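Local structure of DNA polymerase sliding clamp 2 (3LX2) at residues R221-M233 with A237-V248. The protein forms a ring-shaped homotrimer that encircles DNA and probably serves as a sliding platform tethering the replicative polymerase and other proteins. Sequence-based numbering, arbitrary orientation.
Sequences RFGFDIPLLLKYM and AGEVSFLIAPRV
Tyr-232 lays one face of its ring over Val-240, whose CB stands 4.0 Å from the ring centroid and 14° off the normal, a CH-pi contact. With chi1 at 52°, the tyrosine CG sits between its own backbone N and carbonyl carbon, which folds the ring across toward strand 238-244. Its CE1 also comes 4.0 Å from CE2 of Phe-242, at the edge of the phenylalanine ring. Farther along the same face of the sheet, CD2 of Leu-228 lies 3.8 Å from CD1 of Ile-244, the two side chains running alongside each other, and Leu-230 slants across the same CD1.

The other face of the sheet, with Leu-229, Lys-231 and Leu-243, is more polar at one end. There the extended Lys-231 chain passes its direct partner Ser-241 and brings NZ 2.8 Å from OE2 of Glu-239, a diagonal salt bridge to the residue two places from that serine, with a weak hydrogen bond. Next along, CD1 of Leu-229 touches both CB of Ser-241 and CD2 of Leu-243.

Six backbone hydrogen bonds, two in each of the three hydrogen-bonded pairs (Leu-228 with Ile-244, Leu-230 with Phe-242, Tyr-232 with Val-240), zip the strands into a beta hairpin; beyond them CG of Pro-246 presses on the backbone of Asp-225, 3.4 Å from its C.

Ile-208 of helix 202-209 covers Leu-230, Phe-242 and Ile-244, while Trp-130 touches Leu-229 and Leu-243 on the other face. Strands 217-222 and 47-54 flank the hairpin, joining it into the long antiparallel sheet that spans the two halves of the clamp subunit.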
# COMPACT_ATOMS: atom_id res chain seq x y z
N ARG A 221 18.33 -26.13 11.84
CA ARG A 221 19.47 -26.96 12.30
C ARG A 221 20.75 -26.19 12.05
O ARG A 221 20.85 -25.53 11.00
CB ARG A 221 19.51 -28.30 11.57
CG ARG A 221 18.36 -29.27 11.89
CD ARG A 221 18.51 -30.61 11.13
NE ARG A 221 17.80 -31.72 11.78
CZ ARG A 221 16.65 -32.28 11.35
NH1 ARG A 221 16.05 -31.86 10.23
NH2 ARG A 221 16.12 -33.30 12.04
N PHE A 222 21.71 -26.22 12.99
CA PHE A 222 23.02 -25.52 12.79
C PHE A 222 24.24 -26.02 13.60
O PHE A 222 24.17 -27.06 14.23
CB PHE A 222 22.89 -23.98 12.83
CG PHE A 222 22.38 -23.44 14.12
CD1 PHE A 222 21.03 -23.43 14.39
CD2 PHE A 222 23.26 -22.90 15.06
CE1 PHE A 222 20.53 -22.91 15.61
CE2 PHE A 222 22.78 -22.38 16.27
CZ PHE A 222 21.41 -22.38 16.54
N GLY A 223 25.36 -25.29 13.54
CA GLY A 223 26.54 -25.60 14.34
C GLY A 223 27.56 -24.50 14.14
O GLY A 223 27.22 -23.42 13.61
N PHE A 224 28.82 -24.75 14.54
CA PHE A 224 29.87 -23.75 14.33
C PHE A 224 30.33 -23.68 12.89
O PHE A 224 30.83 -24.68 12.35
CB PHE A 224 31.12 -23.95 15.21
CG PHE A 224 32.28 -23.04 14.81
CD1 PHE A 224 32.22 -21.66 15.04
CD2 PHE A 224 33.39 -23.56 14.13
CE1 PHE A 224 33.27 -20.79 14.63
CE2 PHE A 224 34.46 -22.69 13.72
CZ PHE A 224 34.39 -21.31 13.97
N ASP A 225 30.22 -22.50 12.29
CA ASP A 225 30.73 -22.26 10.93
C ASP A 225 30.38 -23.39 9.95
O ASP A 225 31.21 -23.83 9.13
CB ASP A 225 32.25 -21.96 10.95
CG ASP A 225 32.73 -21.24 9.68
OD1 ASP A 225 32.96 -20.00 9.75
OD2 ASP A 225 32.86 -21.91 8.62
N ILE A 226 29.12 -23.84 10.05
CA ILE A 226 28.54 -24.91 9.19
C ILE A 226 27.17 -24.47 8.57
O ILE A 226 26.46 -23.65 9.16
CB ILE A 226 28.56 -26.27 9.96
CG1 ILE A 226 29.86 -27.02 9.61
CG2 ILE A 226 27.34 -27.15 9.70
CD1 ILE A 226 31.17 -26.45 10.25
N PRO A 227 26.84 -24.95 7.35
CA PRO A 227 25.61 -24.43 6.71
C PRO A 227 24.39 -24.45 7.63
O PRO A 227 24.26 -25.36 8.44
CB PRO A 227 25.42 -25.38 5.53
CG PRO A 227 26.78 -25.93 5.23
CD PRO A 227 27.67 -25.73 6.42
N LEU A 228 23.54 -23.43 7.57
CA LEU A 228 22.28 -23.44 8.34
C LEU A 228 21.18 -24.14 7.53
O LEU A 228 21.05 -23.89 6.34
CB LEU A 228 21.82 -22.01 8.63
CG LEU A 228 20.34 -21.75 9.00
CD1 LEU A 228 20.06 -22.12 10.46
CD2 LEU A 228 19.94 -20.27 8.77
N LEU A 229 20.36 -24.97 8.18
CA LEU A 229 19.12 -25.50 7.54
C LEU A 229 17.86 -24.77 8.00
O LEU A 229 17.67 -24.55 9.18
CB LEU A 229 18.93 -27.01 7.72
CG LEU A 229 17.55 -27.57 7.27
CD1 LEU A 229 17.35 -27.57 5.71
CD2 LEU A 229 17.16 -28.96 7.87
N LEU A 230 17.05 -24.35 7.04
CA LEU A 230 15.69 -23.91 7.33
C LEU A 230 14.81 -24.72 6.38
O LEU A 230 14.99 -24.69 5.14
CB LEU A 230 15.48 -22.43 7.06
CG LEU A 230 16.29 -21.29 7.67
CD1 LEU A 230 15.61 -20.01 7.32
CD2 LEU A 230 16.35 -21.42 9.18
N LYS A 231 13.89 -25.45 6.99
CA LYS A 231 13.04 -26.39 6.31
C LYS A 231 11.57 -26.09 6.64
O LYS A 231 11.21 -25.89 7.82
CB LYS A 231 13.41 -27.80 6.73
CG LYS A 231 12.46 -28.93 6.28
CD LYS A 231 13.15 -30.25 6.64
CE LYS A 231 12.28 -31.45 6.34
NZ LYS A 231 13.12 -32.67 6.21
N TYR A 232 10.75 -26.03 5.59
CA TYR A 232 9.32 -26.00 5.81
C TYR A 232 8.54 -27.12 5.16
O TYR A 232 8.74 -27.46 3.98
CB TYR A 232 8.66 -24.62 5.60
CG TYR A 232 8.89 -23.80 4.32
CD1 TYR A 232 9.94 -22.85 4.22
CD2 TYR A 232 7.96 -23.84 3.25
CE1 TYR A 232 10.11 -22.03 3.07
CE2 TYR A 232 8.13 -22.99 2.07
CZ TYR A 232 9.20 -22.10 2.00
OH TYR A 232 9.36 -21.27 0.88
N MET A 233 7.68 -27.73 5.97
CA MET A 233 6.77 -28.79 5.53
C MET A 233 5.65 -28.13 4.78
O MET A 233 5.17 -27.11 5.22
CB MET A 233 6.24 -29.54 6.73
CG MET A 233 7.30 -30.29 7.47
SD MET A 233 8.44 -31.10 6.33
CE MET A 233 9.12 -32.37 7.42
N ALA A 237 3.49 -32.99 4.03
CA ALA A 237 3.84 -33.89 2.91
C ALA A 237 4.96 -33.30 2.07
O ALA A 237 6.00 -33.91 1.91
CB ALA A 237 2.63 -34.23 2.03
N GLY A 238 4.77 -32.12 1.51
CA GLY A 238 5.90 -31.43 0.85
C GLY A 238 7.03 -31.05 1.81
O GLY A 238 6.78 -30.84 2.98
N GLU A 239 8.25 -30.98 1.30
CA GLU A 239 9.39 -30.40 2.03
C GLU A 239 9.92 -29.27 1.22
O GLU A 239 9.93 -29.34 0.03
CB GLU A 239 10.51 -31.42 2.10
CG GLU A 239 10.37 -32.53 3.14
CD GLU A 239 11.68 -33.31 3.33
OE1 GLU A 239 12.68 -33.06 2.57
OE2 GLU A 239 11.71 -34.18 4.25
N VAL A 240 10.41 -28.24 1.88
CA VAL A 240 11.25 -27.20 1.26
C VAL A 240 12.38 -26.84 2.22
O VAL A 240 12.14 -26.42 3.35
CB VAL A 240 10.49 -25.90 0.89
CG1 VAL A 240 11.41 -24.97 0.14
CG2 VAL A 240 9.31 -26.20 0.06
N SER A 241 13.59 -26.96 1.70
CA SER A 241 14.82 -26.95 2.47
C SER A 241 15.79 -26.02 1.83
O SER A 241 16.03 -26.10 0.63
CB SER A 241 15.45 -28.33 2.42
OG SER A 241 14.59 -29.29 3.00
N PHE A 242 16.31 -25.11 2.63
CA PHE A 242 17.41 -24.26 2.27
C PHE A 242 18.65 -24.53 3.16
O PHE A 242 18.57 -24.61 4.41
CB PHE A 242 17.01 -22.79 2.42
CG PHE A 242 15.91 -22.35 1.47
CD1 PHE A 242 16.21 -21.88 0.21
CD2 PHE A 242 14.56 -22.37 1.87
CE1 PHE A 242 15.18 -21.42 -0.67
CE2 PHE A 242 13.55 -21.92 1.00
CZ PHE A 242 13.86 -21.46 -0.28
N LEU A 243 19.79 -24.72 2.50
CA LEU A 243 21.06 -24.67 3.23
C LEU A 243 21.71 -23.33 2.96
O LEU A 243 21.80 -22.90 1.80
CB LEU A 243 21.98 -25.82 2.84
CG LEU A 243 21.44 -27.24 2.98
CD1 LEU A 243 22.42 -28.19 2.33
CD2 LEU A 243 21.19 -27.68 4.37
N ILE A 244 22.09 -22.64 4.03
CA ILE A 244 22.71 -21.32 3.87
C ILE A 244 24.13 -21.38 4.44
O ILE A 244 24.32 -21.67 5.63
CB ILE A 244 21.98 -20.20 4.60
CG1 ILE A 244 20.51 -20.11 4.18
CG2 ILE A 244 22.70 -18.82 4.32
CD1 ILE A 244 19.56 -20.86 5.07
N ALA A 245 25.10 -21.10 3.57
CA ALA A 245 26.51 -21.12 3.96
C ALA A 245 26.81 -20.08 5.05
O ALA A 245 26.24 -18.98 5.03
CB ALA A 245 27.43 -20.93 2.73
N PRO A 246 27.67 -20.44 6.02
CA PRO A 246 28.06 -19.56 7.11
C PRO A 246 28.92 -18.41 6.66
O PRO A 246 29.12 -18.19 5.49
CB PRO A 246 28.88 -20.46 8.03
CG PRO A 246 29.23 -21.67 7.21
CD PRO A 246 28.17 -21.82 6.20
N ARG A 247 29.44 -17.66 7.62
CA ARG A 247 30.20 -16.46 7.34
C ARG A 247 31.43 -16.38 8.22
O ARG A 247 31.68 -17.32 8.99
CB ARG A 247 29.32 -15.24 7.59
CG ARG A 247 28.54 -14.86 6.41
CD ARG A 247 28.28 -13.40 6.50
NE ARG A 247 27.51 -12.96 5.35
CZ ARG A 247 26.91 -11.78 5.25
NH1 ARG A 247 27.00 -10.89 6.24
NH2 ARG A 247 26.21 -11.49 4.14
N VAL A 248 32.13 -15.24 8.08
CA VAL A 248 33.45 -14.84 8.68
C VAL A 248 34.60 -15.03 7.70
O VAL A 248 34.71 -16.08 7.09
CB VAL A 248 33.82 -15.44 10.07
CG1 VAL A 248 34.55 -16.80 9.92
CG2 VAL A 248 34.72 -14.44 10.87